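Local atomic coordinates of Iron(III) ABC transporter, periplasmic iron-compound-binding protein (Vibrio cholerae, PDB entry 5GGY), a protein that probably binds ferric siderophores, including the iron complex of Desferal, in the periplasm and delivers them to an ABC transporter for iron uptake. Residues V115-F120 / G259-L264. Residues are numbered along the deposited sequence; the frame is centred on the assembly and turned at random.
Sequences VAISHF and GGAMSL
Ala116 and Ile117 on helix 112-126 bring their backbone close to Gly260 and Ala261, each pair (Ala116 with Gly260, Ile117 with Ala261) having its CA atoms 4.8 Å apart, where the chain turns into helix 262-276. The approach is possible where Ala116 faces Gly260, with Ala261 offering only a methyl to Ile117. Ala116 CB rests on the peptide after Gly260, at 3.7 Å from Gly260 C. One turn further along the helix, Phe120 receives the methyl of Ala261: Ala261 CB is 3.6 Å from Phe120 CB and equally near CG, so it packs into the root of the side chain and meets the ring obliquely. With CG anti to the backbone N (chi1 -176°), the Phe120 ring is carried past Ala261 to Met262, whose CE lies 4.4 Å from Phe120 CE2. Ile117 and Leu264 cross at about a right angle, with Leu264 CD1 3.9 Å from Ile117 CG1 and almost as near Ile117 CD1. The turn has its own polar closure: Ser263 OG donates to Gly260 O at 2.5 Å, sitting 28° off the plane of that carbonyl, and Ser263 N adds a weak bond to the same oxygen. Gln29 of helix 24-32 ties the two segments together, its NE2 bonded to Ala116 O and its OE1 to Ala261 N, while Glu28 OE2 takes Gly260 N. Tyr184 of helix 181-188 touches both Ile117 and Leu264, and helix 130-154 packs against Phe120 and Met262. All eight touching residues are buried; side chains meet carbon to carbon, and Ala116 CB also lies against the Gly260 carbonyl. The chemistry implies an apolar seam joining helix 112-126 to the turn into the C-terminal helix 262-276, its named polar backbone atoms served by Glu28, Gln29 and Ser263 rather than by bonds across it.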
ATOM      1  N   VAL A 115      -8.052   6.110   4.733  1.00 16.43           N
ATOM      2  CA  VAL A 115      -9.111   5.545   5.561  1.00 15.89           C
ATOM      3  C   VAL A 115      -9.811   4.405   4.827  1.00 19.86           C
ATOM      4  O   VAL A 115     -10.165   3.390   5.422  1.00 20.83           O
ATOM      5  CB  VAL A 115     -10.143   6.619   5.961  1.00 15.82           C
ATOM      6  CG1 VAL A 115     -11.275   6.005   6.766  1.00 15.34           C
ATOM      7  CG2 VAL A 115      -9.469   7.721   6.760  1.00 16.82           C
ATOM      8  N   ALA A 116      -9.990   4.580   3.521  1.00 17.64           N
ATOM      9  CA  ALA A 116     -10.587   3.550   2.676  1.00 22.47           C
ATOM     10  C   ALA A 116      -9.732   2.290   2.663  1.00 32.37           C
ATOM     11  O   ALA A 116     -10.254   1.176   2.713  1.00 27.26           O
ATOM     12  CB  ALA A 116     -10.781   4.065   1.260  1.00 21.58           C
ATOM     13  N   ILE A 117      -8.419   2.480   2.595  1.00 26.32           N
ATOM     14  CA  ILE A 117      -7.470   1.376   2.627  1.00 27.71           C
ATOM     15  C   ILE A 117      -7.478   0.687   3.985  1.00 29.12           C
ATOM     16  O   ILE A 117      -7.445  -0.537   4.077  1.00 30.95           O
ATOM     17  CB  ILE A 117      -6.034   1.860   2.312  1.00 21.86           C
ATOM     18  CG1 ILE A 117      -5.927   2.284   0.851  1.00 22.02           C
ATOM     19  CG2 ILE A 117      -5.023   0.773   2.623  1.00 19.92           C
ATOM     20  CD1 ILE A 117      -4.563   2.810   0.475  1.00 19.99           C
ATOM     21  N   SER A 118      -7.542   1.487   5.041  1.00 24.30           N
ATOM     22  CA  SER A 118      -7.546   0.962   6.398  1.00 17.70           C
ATOM     23  C   SER A 118      -8.823   0.177   6.682  1.00 22.37           C
ATOM     24  O   SER A 118      -8.781  -0.887   7.301  1.00 26.27           O
ATOM     25  CB  SER A 118      -7.386   2.096   7.413  1.00 18.17           C
ATOM     26  OG  SER A 118      -7.306   1.580   8.732  1.00 28.12           O
ATOM     27  N   HIS A 119      -9.955   0.700   6.220  1.00 21.47           N
ATOM     28  CA  HIS A 119     -11.235   0.020   6.391  1.00 25.88           C
ATOM     29  C   HIS A 119     -11.259  -1.296   5.623  1.00 31.74           C
ATOM     30  O   HIS A 119     -11.820  -2.287   6.088  1.00 35.64           O
ATOM     31  CB  HIS A 119     -12.390   0.915   5.940  1.00 27.76           C
ATOM     32  CG  HIS A 119     -12.688   2.039   6.883  1.00 31.18           C
ATOM     33  ND1 HIS A 119     -12.017   2.205   8.075  1.00 28.13           N
ATOM     34  CD2 HIS A 119     -13.583   3.051   6.811  1.00 27.54           C
ATOM     35  CE1 HIS A 119     -12.486   3.272   8.697  1.00 23.41           C
ATOM     36  NE2 HIS A 119     -13.438   3.804   7.951  1.00 22.71           N
ATOM     37  N   PHE A 120     -10.649  -1.291   4.442  1.00 31.03           N
ATOM     38  CA  PHE A 120     -10.568  -2.475   3.597  1.00 20.22           C
ATOM     39  C   PHE A 120      -9.834  -3.599   4.315  1.00 23.88           C
ATOM     40  O   PHE A 120     -10.204  -4.769   4.207  1.00 34.75           O
ATOM     41  CB  PHE A 120      -9.871  -2.126   2.283  1.00 19.27           C
ATOM     42  CG  PHE A 120      -9.816  -3.253   1.292  1.00 21.21           C
ATOM     43  CD1 PHE A 120     -10.972  -3.740   0.700  1.00 19.93           C
ATOM     44  CD2 PHE A 120      -8.598  -3.795   0.917  1.00 25.89           C
ATOM     45  CE1 PHE A 120     -10.912  -4.763  -0.226  1.00 21.56           C
ATOM     46  CE2 PHE A 120      -8.530  -4.815  -0.006  1.00 23.34           C
ATOM     47  CZ  PHE A 120      -9.684  -5.302  -0.579  1.00 20.43           C
ATOM     48  N   GLY A 259     -15.630   6.052  -2.733  1.00 20.35           N
ATOM     49  CA  GLY A 259     -15.688   4.612  -2.564  1.00 22.56           C
ATOM     50  C   GLY A 259     -14.635   4.041  -1.633  1.00 14.92           C
ATOM     51  O   GLY A 259     -14.144   4.725  -0.734  1.00 14.48           O
ATOM     52  N   GLY A 260     -14.288   2.778  -1.856  1.00 17.44           N
ATOM     53  CA  GLY A 260     -13.340   2.078  -1.008  1.00 14.72           C
ATOM     54  C   GLY A 260     -11.930   2.024  -1.563  1.00 17.48           C
ATOM     55  O   GLY A 260     -11.520   2.886  -2.341  1.00 15.10           O
ATOM     56  N   ALA A 261     -11.189   0.996  -1.158  1.00 27.50           N
ATOM     57  CA  ALA A 261      -9.784   0.847  -1.527  1.00 22.83           C
ATOM     58  C   ALA A 261      -9.584   0.645  -3.025  1.00 23.22           C
ATOM     59  O   ALA A 261      -8.682   1.232  -3.617  1.00 25.83           O
ATOM     60  CB  ALA A 261      -9.160  -0.313  -0.764  1.00 26.07           C
ATOM     61  N   MET A 262     -10.420  -0.187  -3.634  1.00 18.72           N
ATOM     62  CA  MET A 262     -10.238  -0.539  -5.038  1.00 22.27           C
ATOM     63  C   MET A 262     -10.753   0.545  -5.979  1.00 22.18           C
ATOM     64  O   MET A 262     -10.437   0.535  -7.171  1.00 25.51           O
ATOM     65  CB  MET A 262     -10.918  -1.877  -5.345  1.00 29.77           C
ATOM     66  CG  MET A 262     -10.213  -3.085  -4.731  1.00 31.32           C
ATOM     67  SD  MET A 262      -8.500  -3.290  -5.263  1.00 25.07           S
ATOM     68  CE  MET A 262      -7.621  -2.711  -3.816  1.00 16.60           C
ATOM     69  N   SER A 263     -11.534   1.480  -5.442  1.00 21.94           N
ATOM     70  CA  SER A 263     -11.982   2.633  -6.217  1.00 22.56           C
ATOM     71  C   SER A 263     -10.790   3.518  -6.563  1.00 18.89           C
ATOM     72  O   SER A 263     -10.833   4.285  -7.522  1.00 23.76           O
ATOM     73  CB  SER A 263     -13.034   3.438  -5.450  1.00 16.57           C
ATOM     74  OG  SER A 263     -12.447   4.132  -4.362  1.00 20.75           O
ATOM     75  N   LEU A 264      -9.731   3.407  -5.767  1.00 21.55           N
ATOM     76  CA  LEU A 264      -8.489   4.123  -6.023  1.00 31.48           C
ATOM     77  C   LEU A 264      -7.820   3.579  -7.281  1.00 24.61           C
ATOM     78  O   LEU A 264      -7.281   4.338  -8.089  1.00 31.33           O
ATOM     79  CB  LEU A 264      -7.544   4.007  -4.824  1.00 35.34           C
ATOM     80  CG  LEU A 264      -8.122   4.420  -3.468  1.00 27.94           C
ATOM     81  CD1 LEU A 264      -7.143   4.101  -2.348  1.00 17.66           C
ATOM     82  CD2 LEU A 264      -8.486   5.897  -3.465  1.00 16.34           C
TER